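Local atomic coordinates of salmonella typhimurium DB7155 bacteriophage DET7 tailspike (Bacteriophage, PDB entry 2V5I), a protein that serves as the phage's receptor-binding tailspike, a trimer that binds and probably cleaves the O-antigen chains on the Salmonella cell surface. Residues 306-311 with 316-321; 205-210 with 268-273; 192-195 with 201-204. All blocks are in the same frame, centred on the assembly; numbering follows the deposited sequence.

Contact 1: residues 306-311 with 316-321; sequences GDLPVS and HQLPNN
Leu308 and Leu318 face each other from two loop segments that share no backbone hydrogen bond, their CA atoms 7.9 Å apart. Both CB atoms point into the gap. Leu318 sends its CD2 methyl to Leu308, reaching CB at 4.0 Å and CD1 at 4.1 Å, and the two side chains cross at a slant. In Leu308, CG stands anti to the carbonyl carbon (chi1 -56°) and CD1 extends away from CA, which brings Leu308 CD1 end-on to Pro319 CD, 4.1 Å away.

Asp307 OD1 accepts from Leu308 N at 2.7 Å through its anti lone pair, and the same oxygen also binds the hydroxyl of Tyr273. On the other segment, Pro319 is the centre of an inverse gamma turn, closed by a weak bond from Asn320 N to Leu318 O at 2.9 Å. Both segments belong to the long loop between strands 290-291 and 323-330 of the parallel beta-helix. Across the segments only carbon meets carbon, so nothing directional joins them and the contact rests on dispersion and the exclusion of water.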
ATOM      1  N   GLY A 306       7.253   2.774 -37.159  1.00 12.95           N
ATOM      2  CA  GLY A 306       8.302   3.067 -36.167  1.00 13.08           C
ATOM      3  C   GLY A 306       8.211   2.211 -34.890  1.00 13.90           C
ATOM      4  O   GLY A 306       8.997   2.401 -33.926  1.00 12.71           O
ATOM      5  N   ASP A 307       7.276   1.277 -34.843  1.00 14.39           N
ATOM      6  CA  ASP A 307       7.027   0.489 -33.623  1.00 12.88           C
ATOM      7  C   ASP A 307       6.911  -1.007 -33.964  1.00 13.59           C
ATOM      8  O   ASP A 307       7.177  -1.431 -35.117  1.00 15.25           O
ATOM      9  CB  ASP A 307       5.794   1.020 -32.894  1.00 12.18           C
ATOM     10  CG  ASP A 307       5.931   0.963 -31.351  1.00 16.40           C
ATOM     11  OD1 ASP A 307       6.271  -0.124 -30.862  1.00 15.27           O
ATOM     12  OD2 ASP A 307       5.630   1.958 -30.638  1.00 12.36           O
ATOM     13  N   LEU A 308       6.528  -1.820 -32.996  1.00 12.94           N
ATOM     14  CA  LEU A 308       6.370  -3.269 -33.254  1.00 12.72           C
ATOM     15  C   LEU A 308       5.191  -3.506 -34.196  1.00 14.30           C
ATOM     16  O   LEU A 308       4.106  -2.927 -34.013  1.00 14.17           O
ATOM     17  CB  LEU A 308       6.166  -4.037 -31.961  1.00 14.63           C
ATOM     18  CG  LEU A 308       7.270  -3.836 -30.918  1.00 16.59           C
ATOM     19  CD1 LEU A 308       6.926  -4.466 -29.578  1.00 20.01           C
ATOM     20  CD2 LEU A 308       8.584  -4.357 -31.383  1.00 23.24           C
ATOM     21  N   PRO A 309       5.368  -4.423 -35.166  1.00 15.71           N
ATOM     22  CA  PRO A 309       4.301  -4.667 -36.129  1.00 15.91           C
ATOM     23  C   PRO A 309       3.063  -5.380 -35.564  1.00 15.47           C
ATOM     24  O   PRO A 309       3.131  -6.134 -34.592  1.00 13.79           O
ATOM     25  CB  PRO A 309       5.027  -5.492 -37.226  1.00 17.44           C
ATOM     26  CG  PRO A 309       6.016  -6.244 -36.500  1.00 19.78           C
ATOM     27  CD  PRO A 309       6.547  -5.270 -35.448  1.00 17.27           C
ATOM     28  N   VAL A 310       1.919  -5.183 -36.221  1.00 17.32           N
ATOM     29  CA  VAL A 310       0.659  -5.848 -35.830  1.00 18.73           C
ATOM     30  C   VAL A 310       0.757  -7.377 -36.025  1.00 19.59           C
ATOM     31  O   VAL A 310       0.146  -8.125 -35.279  1.00 19.57           O
ATOM     32  CB  VAL A 310      -0.615  -5.270 -36.501  0.50 19.54           C
ATOM     33  CG1 VAL A 310      -0.912  -3.880 -35.954  0.50 21.95           C
ATOM     34  CG2 VAL A 310      -0.511  -5.263 -38.016  0.50 21.44           C
ATOM     35  N   SER A 311       1.606  -7.821 -36.945  1.00 21.93           N
ATOM     36  CA  SER A 311       1.807  -9.259 -37.122  1.00 23.79           C
ATOM     37  C   SER A 311       2.419  -9.910 -35.901  1.00 24.52           C
ATOM     38  O   SER A 311       2.180 -11.095 -35.655  1.00 26.39           O
ATOM     39  CB  SER A 311       2.695  -9.535 -38.341  1.00 23.74           C
ATOM     40  OG  SER A 311       3.904  -8.820 -38.253  1.00 28.25           O
ATOM     41  N   HIS A 316      -3.829  -3.416 -29.135  1.00 11.89           N
ATOM     42  CA  HIS A 316      -4.167  -3.539 -27.726  1.00 10.51           C
ATOM     43  C   HIS A 316      -3.386  -4.671 -27.020  1.00 10.63           C
ATOM     44  O   HIS A 316      -3.674  -4.977 -25.871  1.00 11.67           O
ATOM     45  CB  HIS A 316      -5.676  -3.610 -27.469  1.00 10.63           C
ATOM     46  CG  HIS A 316      -6.417  -2.410 -27.973  1.00 12.82           C
ATOM     47  ND1 HIS A 316      -6.157  -1.128 -27.544  1.00 14.04           N
ATOM     48  CD2 HIS A 316      -7.412  -2.311 -28.881  1.00 14.15           C
ATOM     49  CE1 HIS A 316      -6.972  -0.289 -28.169  1.00 18.25           C
ATOM     50  NE2 HIS A 316      -7.747  -0.985 -28.992  1.00 16.64           N
ATOM     51  N   GLN A 317      -2.419  -5.266 -27.715  1.00  9.80           N
ATOM     52  CA  GLN A 317      -1.627  -6.381 -27.153  1.00 10.05           C
ATOM     53  C   GLN A 317      -0.107  -6.080 -27.036  1.00  9.89           C
ATOM     54  O   GLN A 317       0.684  -7.001 -26.889  1.00 10.01           O
ATOM     55  CB  GLN A 317      -1.898  -7.692 -27.925  1.00 11.86           C
ATOM     56  CG  GLN A 317      -3.366  -8.034 -27.903  1.00 12.41           C
ATOM     57  CD  GLN A 317      -3.662  -9.447 -28.315  1.00 20.70           C
ATOM     58  OE1 GLN A 317      -2.819 -10.330 -28.202  1.00 22.33           O
ATOM     59  NE2 GLN A 317      -4.880  -9.666 -28.803  1.00 20.41           N
ATOM     60  N   LEU A 318       0.312  -4.821 -27.117  1.00  9.44           N
ATOM     61  CA  LEU A 318       1.735  -4.513 -26.962  1.00  9.77           C
ATOM     62  C   LEU A 318       2.247  -4.848 -25.568  1.00 10.52           C
ATOM     63  O   LEU A 318       1.515  -4.674 -24.586  1.00  8.06           O
ATOM     64  CB  LEU A 318       2.046  -3.067 -27.283  1.00  9.43           C
ATOM     65  CG  LEU A 318       1.962  -2.682 -28.776  1.00  8.40           C
ATOM     66  CD1 LEU A 318       1.993  -1.145 -28.872  1.00 10.72           C
ATOM     67  CD2 LEU A 318       3.034  -3.312 -29.630  1.00 10.20           C
ATOM     68  N   PRO A 319       3.496  -5.320 -25.490  1.00 11.01           N
ATOM     69  CA  PRO A 319       4.137  -5.569 -24.162  1.00 10.13           C
ATOM     70  C   PRO A 319       4.677  -4.295 -23.531  1.00  8.85           C
ATOM     71  O   PRO A 319       5.891  -4.082 -23.400  1.00 10.39           O
ATOM     72  CB  PRO A 319       5.235  -6.553 -24.526  1.00  9.97           C
ATOM     73  CG  PRO A 319       5.672  -6.094 -25.834  1.00 11.61           C
ATOM     74  CD  PRO A 319       4.412  -5.684 -26.583  1.00 12.58           C
ATOM     75  N   ASN A 320       3.750  -3.392 -23.178  1.00  9.29           N
ATOM     76  CA  ASN A 320       4.132  -2.070 -22.722  1.00  7.88           C
ATOM     77  C   ASN A 320       4.849  -2.087 -21.412  1.00  8.34           C
ATOM     78  O   ASN A 320       5.692  -1.240 -21.153  1.00  9.87           O
ATOM     79  CB  ASN A 320       2.983  -1.050 -22.823  1.00 10.08           C
ATOM     80  CG  ASN A 320       1.629  -1.597 -22.387  1.00 14.18           C
ATOM     81  OD1 ASN A 320       1.545  -2.504 -21.590  1.00 11.11           O
ATOM     82  ND2 ASN A 320       0.547  -1.034 -22.946  1.00 12.57           N
ATOM     83  N   ASN A 321       4.481  -3.053 -20.571  1.00  9.28           N
ATOM     84  CA  ASN A 321       5.199  -3.359 -19.339  1.00 10.41           C
ATOM     85  C   ASN A 321       5.494  -2.184 -18.414  1.00 10.77           C
ATOM     86  O   ASN A 321       6.625  -2.080 -17.844  1.00 13.11           O
ATOM     87  CB  ASN A 321       6.521  -4.077 -19.665  1.00 11.16           C
ATOM     88  CG  ASN A 321       7.030  -4.919 -18.460  1.00 18.67           C
ATOM     89  OD1 ASN A 321       6.244  -5.320 -17.566  1.00 20.49           O
ATOM     90  ND2 ASN A 321       8.328  -5.088 -18.390  1.00 17.23           N
TER

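Contact 2: residues 205-210 with 268-273; sequences ENLSGD and GTARNY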
ATOM      1  N   GLU A 205       8.755  14.766 -25.040  1.00  9.70           N
ATOM      2  CA  GLU A 205       8.464  14.432 -26.418  1.00  9.23           C
ATOM      3  C   GLU A 205       9.780  13.959 -27.075  1.00  9.90           C
ATOM      4  O   GLU A 205      10.735  14.737 -27.191  1.00 10.95           O
ATOM      5  CB  GLU A 205       7.959  15.696 -27.100  1.00 10.97           C
ATOM      6  CG  GLU A 205       7.659  15.504 -28.568  1.00 13.16           C
ATOM      7  CD  GLU A 205       8.871  15.844 -29.463  1.00 22.72           C
ATOM      8  OE1 GLU A 205       9.279  17.047 -29.584  1.00 22.95           O
ATOM      9  OE2 GLU A 205       9.438  14.921 -30.090  1.00 20.36           O
ATOM     10  N   ASN A 206       9.845  12.657 -27.407  1.00  8.38           N
ATOM     11  CA  ASN A 206      11.001  12.073 -28.053  1.00  8.06           C
ATOM     12  C   ASN A 206      10.652  11.376 -29.381  1.00  8.66           C
ATOM     13  O   ASN A 206      11.048  10.236 -29.635  1.00  9.27           O
ATOM     14  CB  ASN A 206      11.683  11.088 -27.070  1.00  7.91           C
ATOM     15  CG  ASN A 206      12.301  11.802 -25.901  1.00  6.66           C
ATOM     16  OD1 ASN A 206      11.609  12.083 -24.913  1.00 10.11           O
ATOM     17  ND2 ASN A 206      13.572  12.114 -25.994  1.00  9.39           N
ATOM     18  N   LEU A 207       9.910  12.068 -30.223  1.00 10.67           N
ATOM     19  CA  LEU A 207       9.411  11.485 -31.475  1.00  8.71           C
ATOM     20  C   LEU A 207      10.543  11.156 -32.458  1.00 11.63           C
ATOM     21  O   LEU A 207      10.385  10.232 -33.283  1.00 12.10           O
ATOM     22  CB  LEU A 207       8.397  12.441 -32.138  1.00  9.26           C
ATOM     23  CG  LEU A 207       7.060  12.593 -31.383  1.00 11.58           C
ATOM     24  CD1 LEU A 207       6.195  13.645 -32.020  1.00 14.54           C
ATOM     25  CD2 LEU A 207       6.325  11.275 -31.370  1.00 15.01           C
ATOM     26  N   SER A 208      11.620  11.948 -32.377  1.00 14.52           N
ATOM     27  CA  SER A 208      12.826  11.777 -33.214  1.00 18.26           C
ATOM     28  C   SER A 208      14.024  11.399 -32.369  1.00 19.15           C
ATOM     29  O   SER A 208      14.067  11.674 -31.211  1.00 20.38           O
ATOM     30  CB  SER A 208      13.223  13.108 -33.874  1.00 20.27           C
ATOM     31  OG  SER A 208      12.123  13.812 -34.386  1.00 31.02           O
ATOM     32  N   GLY A 209      15.054  10.866 -32.996  1.00 19.73           N
ATOM     33  CA  GLY A 209      16.263  10.536 -32.265  1.00 20.26           C
ATOM     34  C   GLY A 209      16.082   9.254 -31.481  1.00 16.97           C
ATOM     35  O   GLY A 209      15.275   8.402 -31.847  1.00 18.15           O
ATOM     36  N   ASP A 210      16.902   9.071 -30.455  1.00 17.82           N
ATOM     37  CA  ASP A 210      16.822   7.925 -29.581  1.00 15.89           C
ATOM     38  C   ASP A 210      15.491   7.999 -28.799  1.00 14.47           C
ATOM     39  O   ASP A 210      14.987   9.080 -28.553  1.00 14.74           O
ATOM     40  CB  ASP A 210      17.986   7.919 -28.598  1.00 16.69           C
ATOM     41  CG  ASP A 210      19.332   7.532 -29.267  1.00 24.62           C
ATOM     42  OD1 ASP A 210      19.311   7.111 -30.434  1.00 28.52           O
ATOM     43  OD2 ASP A 210      20.388   7.641 -28.600  1.00 33.66           O
ATOM     44  N   GLY A 268       4.939   8.764 -37.231  1.00 14.01           N
ATOM     45  CA  GLY A 268       5.764   7.742 -36.523  1.00 11.90           C
ATOM     46  C   GLY A 268       5.216   7.589 -35.099  1.00 12.18           C
ATOM     47  O   GLY A 268       4.413   8.378 -34.634  1.00 12.41           O
ATOM     48  N   THR A 269       5.610   6.510 -34.460  1.00 10.94           N
ATOM     49  CA  THR A 269       4.989   6.151 -33.202  1.00  9.66           C
ATOM     50  C   THR A 269       5.254   7.188 -32.110  1.00  8.56           C
ATOM     51  O   THR A 269       6.326   7.761 -32.040  1.00  9.27           O
ATOM     52  CB  THR A 269       5.514   4.769 -32.710  1.00  7.55           C
ATOM     53  OG1 THR A 269       4.710   4.318 -31.621  1.00 10.36           O
ATOM     54  CG2 THR A 269       6.964   4.789 -32.249  1.00 12.60           C
ATOM     55  N   ALA A 270       4.250   7.361 -31.235  1.00  8.45           N
ATOM     56  CA  ALA A 270       4.332   8.206 -30.035  1.00 10.27           C
ATOM     57  C   ALA A 270       4.190   7.365 -28.755  1.00  7.98           C
ATOM     58  O   ALA A 270       4.099   7.903 -27.647  1.00  8.05           O
ATOM     59  CB  ALA A 270       3.236   9.247 -30.056  1.00  9.78           C
ATOM     60  N   ARG A 271       4.252   6.035 -28.908  1.00  6.87           N
ATOM     61  CA  ARG A 271       3.990   5.100 -27.865  1.00  6.25           C
ATOM     62  C   ARG A 271       5.150   5.043 -26.828  1.00  6.65           C
ATOM     63  O   ARG A 271       6.218   5.581 -27.071  1.00  8.97           O
ATOM     64  CB  ARG A 271       3.682   3.707 -28.402  1.00  7.57           C
ATOM     65  CG  ARG A 271       2.445   3.652 -29.322  1.00  7.70           C
ATOM     66  CD  ARG A 271       2.360   2.294 -29.937  1.00  9.48           C
ATOM     67  NE  ARG A 271       1.171   2.099 -30.751  1.00 10.05           N
ATOM     68  CZ  ARG A 271       1.045   2.517 -32.008  1.00 13.55           C
ATOM     69  NH1 ARG A 271       2.055   3.136 -32.631  1.00 11.20           N
ATOM     70  NH2 ARG A 271      -0.104   2.285 -32.667  1.00 12.20           N
ATOM     71  N   ASN A 272       4.913   4.329 -25.712  1.00  7.18           N
ATOM     72  CA  ASN A 272       5.856   4.338 -24.599  1.00  7.77           C
ATOM     73  C   ASN A 272       5.915   2.921 -24.012  1.00  7.53           C
ATOM     74  O   ASN A 272       4.913   2.215 -23.986  1.00  9.08           O
ATOM     75  CB  ASN A 272       5.399   5.294 -23.521  1.00  8.55           C
ATOM     76  CG  ASN A 272       5.230   6.682 -24.054  1.00  7.64           C
ATOM     77  OD1 ASN A 272       6.181   7.441 -24.106  1.00  9.56           O
ATOM     78  ND2 ASN A 272       4.009   6.986 -24.516  1.00  7.93           N
ATOM     79  N   TYR A 273       7.054   2.607 -23.398  1.00  8.50           N
ATOM     80  CA  TYR A 273       7.287   1.285 -22.820  1.00  6.25           C
ATOM     81  C   TYR A 273       8.080   1.433 -21.501  1.00  5.58           C
ATOM     82  O   TYR A 273       8.900   2.323 -21.413  1.00  6.85           O
ATOM     83  CB  TYR A 273       8.140   0.459 -23.761  1.00  8.46           C
ATOM     84  CG  TYR A 273       7.464   0.021 -25.064  1.00  8.49           C
ATOM     85  CD1 TYR A 273       7.460   0.858 -26.152  1.00  8.46           C
ATOM     86  CD2 TYR A 273       6.883  -1.212 -25.150  1.00 10.41           C
ATOM     87  CE1 TYR A 273       6.829   0.454 -27.376  1.00  9.73           C
ATOM     88  CE2 TYR A 273       6.258  -1.623 -26.308  1.00  8.04           C
ATOM     89  CZ  TYR A 273       6.278  -0.778 -27.424  1.00 11.40           C
ATOM     90  OH  TYR A 273       5.637  -1.202 -28.562  1.00 11.97           O
TER
HETATM   91  O   HOH W   1       8.043   8.853 -33.891  1.00 10.95           O
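The flat guanidinium of Arg271 has Thr269 at its edge: CB of Thr269 lies in its plane, and Arg271 NH1 donates to Thr269 OG1 at 3.1 Å with the acceptor only 8° out of that plane. Thr269 is also one of the residues that meet Leu207 across the contact. Thr269 OG1 takes a second bond, from Arg271 N at 3.2 Å, which makes an ST turn, and it is hydrogen-bonded to Asp307 OD2 as well. Two N-H groups of Arg271 and Asp307 OD2 thus surround the buried hydroxyl, which probably leaves it little freedom to rotate, while the NE of Arg271 forms a salt bridge to Asp295. The second flat group, the carboxylate of Glu205, is shared out oxygen by oxygen: Glu205 OE2 accepts from Leu207 N at 2.9 Å through its anti lone pair, and OE1 pairs with Arg181.

These are loops on the flank of a right-handed parallel beta-helix of the P22 tailspike family. The segment 205-210 leads out of strand 202-205; the other begins with the short strand 268-269, which pairs antiparallel with 264-265.

Between them a single methyl does most of the touching. Leu207 keeps CG beside its backbone N (chi1 -69°), and although its CB does not point straight across, the end of the chain comes nearer and carries Leu207 CD2 to 3.6 Å from Thr269 O. Leu207 CD2 also lies 3.9 Å from Ala270 CB, and Val265 touches both Leu207 and Ala270. No direct hydrogen bond joins the two segments. Instead one water donates both its protons, to Leu207 O at 2.8 Å and to Thr269 O at 2.8 Å, so the carbonyl oxygen of Thr269 has the water as a polar partner and the leucine methyl as an apolar neighbour.

Contact 3: residues 192-195 with 201-204; sequences DSII and IITF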
ATOM      1  N   ASP A 192       5.105  23.119  -8.068  1.00 10.00           N
ATOM      2  CA  ASP A 192       4.385  23.912  -7.097  1.00 14.13           C
ATOM      3  C   ASP A 192       2.998  24.314  -7.586  1.00 14.30           C
ATOM      4  O   ASP A 192       2.689  25.506  -7.739  1.00 15.40           O
ATOM      5  CB  ASP A 192       5.207  25.159  -6.833  1.00 15.72           C
ATOM      6  CG  ASP A 192       4.677  25.946  -5.680  1.00 21.81           C
ATOM      7  OD1 ASP A 192       3.913  25.368  -4.857  1.00 23.62           O
ATOM      8  OD2 ASP A 192       5.042  27.156  -5.581  1.00 26.87           O
ATOM      9  N   SER A 193       2.153  23.314  -7.854  1.00 12.78           N
ATOM     10  CA  SER A 193       0.749  23.541  -8.263  1.00 11.48           C
ATOM     11  C   SER A 193       0.685  24.410  -9.510  1.00 12.68           C
ATOM     12  O   SER A 193       0.036  25.471  -9.562  1.00 13.13           O
ATOM     13  CB  SER A 193      -0.095  24.127  -7.116  1.00 15.16           C
ATOM     14  OG  SER A 193      -0.168  23.149  -6.084  1.00 15.81           O
ATOM     15  N   ILE A 194       1.430  23.982 -10.517  1.00  9.69           N
ATOM     16  CA  ILE A 194       1.475  24.655 -11.796  1.00 10.98           C
ATOM     17  C   ILE A 194       0.050  24.684 -12.362  1.00  9.54           C
ATOM     18  O   ILE A 194      -0.590  23.639 -12.473  1.00 10.78           O
ATOM     19  CB  ILE A 194       2.368  23.914 -12.778  1.00 10.03           C
ATOM     20  CG1 ILE A 194       3.808  23.795 -12.278  1.00 11.79           C
ATOM     21  CG2 ILE A 194       2.377  24.637 -14.146  1.00 10.35           C
ATOM     22  CD1 ILE A 194       4.661  22.759 -13.040  1.00 12.52           C
ATOM     23  N   ILE A 195      -0.465  25.875 -12.722  1.00  7.71           N
ATOM     24  CA  ILE A 195      -1.733  25.939 -13.392  1.00  9.09           C
ATOM     25  C   ILE A 195      -1.478  25.824 -14.900  1.00 10.24           C
ATOM     26  O   ILE A 195      -0.855  26.697 -15.523  1.00  9.82           O
ATOM     27  CB  ILE A 195      -2.485  27.286 -13.143  1.00  8.33           C
ATOM     28  CG1 ILE A 195      -2.717  27.568 -11.673  1.00 14.18           C
ATOM     29  CG2 ILE A 195      -3.785  27.322 -13.907  1.00  9.92           C
ATOM     30  CD1 ILE A 195      -3.216  26.490 -10.960  1.00 16.15           C
ATOM     31  N   ILE A 201       0.746  19.777 -19.317  1.00  8.70           N
ATOM     32  CA  ILE A 201       1.496  20.606 -18.369  1.00  7.50           C
ATOM     33  C   ILE A 201       2.971  20.304 -18.391  1.00  9.41           C
ATOM     34  O   ILE A 201       3.780  21.222 -18.446  1.00  9.89           O
ATOM     35  CB  ILE A 201       0.866  20.648 -16.970  1.00  7.44           C
ATOM     36  CG1 ILE A 201      -0.616  21.002 -17.080  1.00  8.38           C
ATOM     37  CG2 ILE A 201       1.617  21.645 -16.086  1.00  8.74           C
ATOM     38  CD1 ILE A 201      -1.396  21.110 -15.821  1.00  9.58           C
ATOM     39  N   ILE A 202       3.319  19.013 -18.224  1.00  7.70           N
ATOM     40  CA  ILE A 202       4.702  18.567 -18.369  1.00  9.63           C
ATOM     41  C   ILE A 202       4.735  17.483 -19.440  1.00  8.51           C
ATOM     42  O   ILE A 202       4.010  16.521 -19.321  1.00 10.69           O
ATOM     43  CB  ILE A 202       5.248  18.003 -17.037  1.00  9.99           C
ATOM     44  CG1 ILE A 202       5.063  19.054 -15.896  1.00 10.53           C
ATOM     45  CG2 ILE A 202       6.711  17.576 -17.203  1.00 10.60           C
ATOM     46  CD1 ILE A 202       5.187  18.525 -14.469  1.00 12.44           C
ATOM     47  N   THR A 203       5.586  17.661 -20.453  1.00  8.43           N
ATOM     48  CA  THR A 203       5.638  16.745 -21.583  1.00  9.42           C
ATOM     49  C   THR A 203       7.086  16.401 -21.926  1.00  8.86           C
ATOM     50  O   THR A 203       7.933  17.272 -21.980  1.00  8.70           O
ATOM     51  CB  THR A 203       5.040  17.452 -22.849  1.00 10.40           C
ATOM     52  OG1 THR A 203       3.692  17.830 -22.602  1.00 11.03           O
ATOM     53  CG2 THR A 203       5.126  16.549 -24.072  1.00 10.26           C
ATOM     54  N   PHE A 204       7.365  15.107 -22.045  1.00  8.01           N
ATOM     55  CA  PHE A 204       8.612  14.640 -22.625  1.00  9.21           C
ATOM     56  C   PHE A 204       8.296  14.062 -23.995  1.00 10.87           C
ATOM     57  O   PHE A 204       7.681  12.994 -24.087  1.00 11.00           O
ATOM     58  CB  PHE A 204       9.206  13.549 -21.698  1.00  9.13           C
ATOM     59  CG  PHE A 204       9.691  14.066 -20.397  1.00  6.91           C
ATOM     60  CD1 PHE A 204      10.839  14.776 -20.312  1.00  8.52           C
ATOM     61  CD2 PHE A 204       8.911  13.909 -19.213  1.00  9.45           C
ATOM     62  CE1 PHE A 204      11.296  15.286 -19.038  1.00  9.31           C
ATOM     63  CE2 PHE A 204       9.400  14.397 -18.003  1.00  8.44           C
ATOM     64  CZ  PHE A 204      10.532  15.107 -17.942  1.00 10.11           C
TER
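Ile201 and Ile194 pack inside the bend that joins two successive faces of a coil of the parallel beta-helix, with 55 Å² of Ile201 and 52 Å² of Ile194 buried by the opposing segment. Ile194 lies on strand 187-196, which belongs to one face of the solenoid; Ile201 is the loop residue just before strand 202-205, which belongs to the next. Only five residues separate the segments, so this is packing in the crook of a turn and not pairing of neighbouring strands. No hydrogen bond links the two.

Both isoleucines aim their CB atoms at each other and use the same branch. In each, CG2 is anti to the backbone N while CG1 lies beside it (chi1 -60° in Ile194, -51° in Ile201). The two methyls, Ile194 CG2 and Ile201 CG2, come together at 3.6 Å, and the side chains run alongside each other, pointing in opposite senses. Ala176 and Tyr178 of strand 176-181 also touch Ile194, while Val222 of strand 220-224 packs on Ile201, so the pair is built into the stacked apolar interior.

Outside this core the polar end of the first segment lies at the subunit interface of the trimer: Asp192 makes salt bridges with Arg165 and Lys187 of a second subunit. Ile202 adds a smaller share. Its CB does not point across, but its end bends nearer, bringing Ile202 CD1 to 4.5 Å from Ile194 CD1.

How the contacts relate
Along the chain the contacts follow one another, contact 3 closing before contact 2 opens and contact 2 before contact 1. Contact 3 lies inside the beta-helix, and its second segment runs straight into the first segment of contact 2, so the chain passes from the interior of a coil to a loop on the flank; their centres are about 20 Å apart. Contacts 1 and 2, about 13 Å between centres, are joined by Asp307, whose two carboxylate oxygens reach Tyr273 and Thr269. Contacts 1 and 3 do not meet, with nearest atoms about 13 Å apart. This is consistent with a beta-helix tailspike whose apolar coils carry interlocking loops that build out one flank.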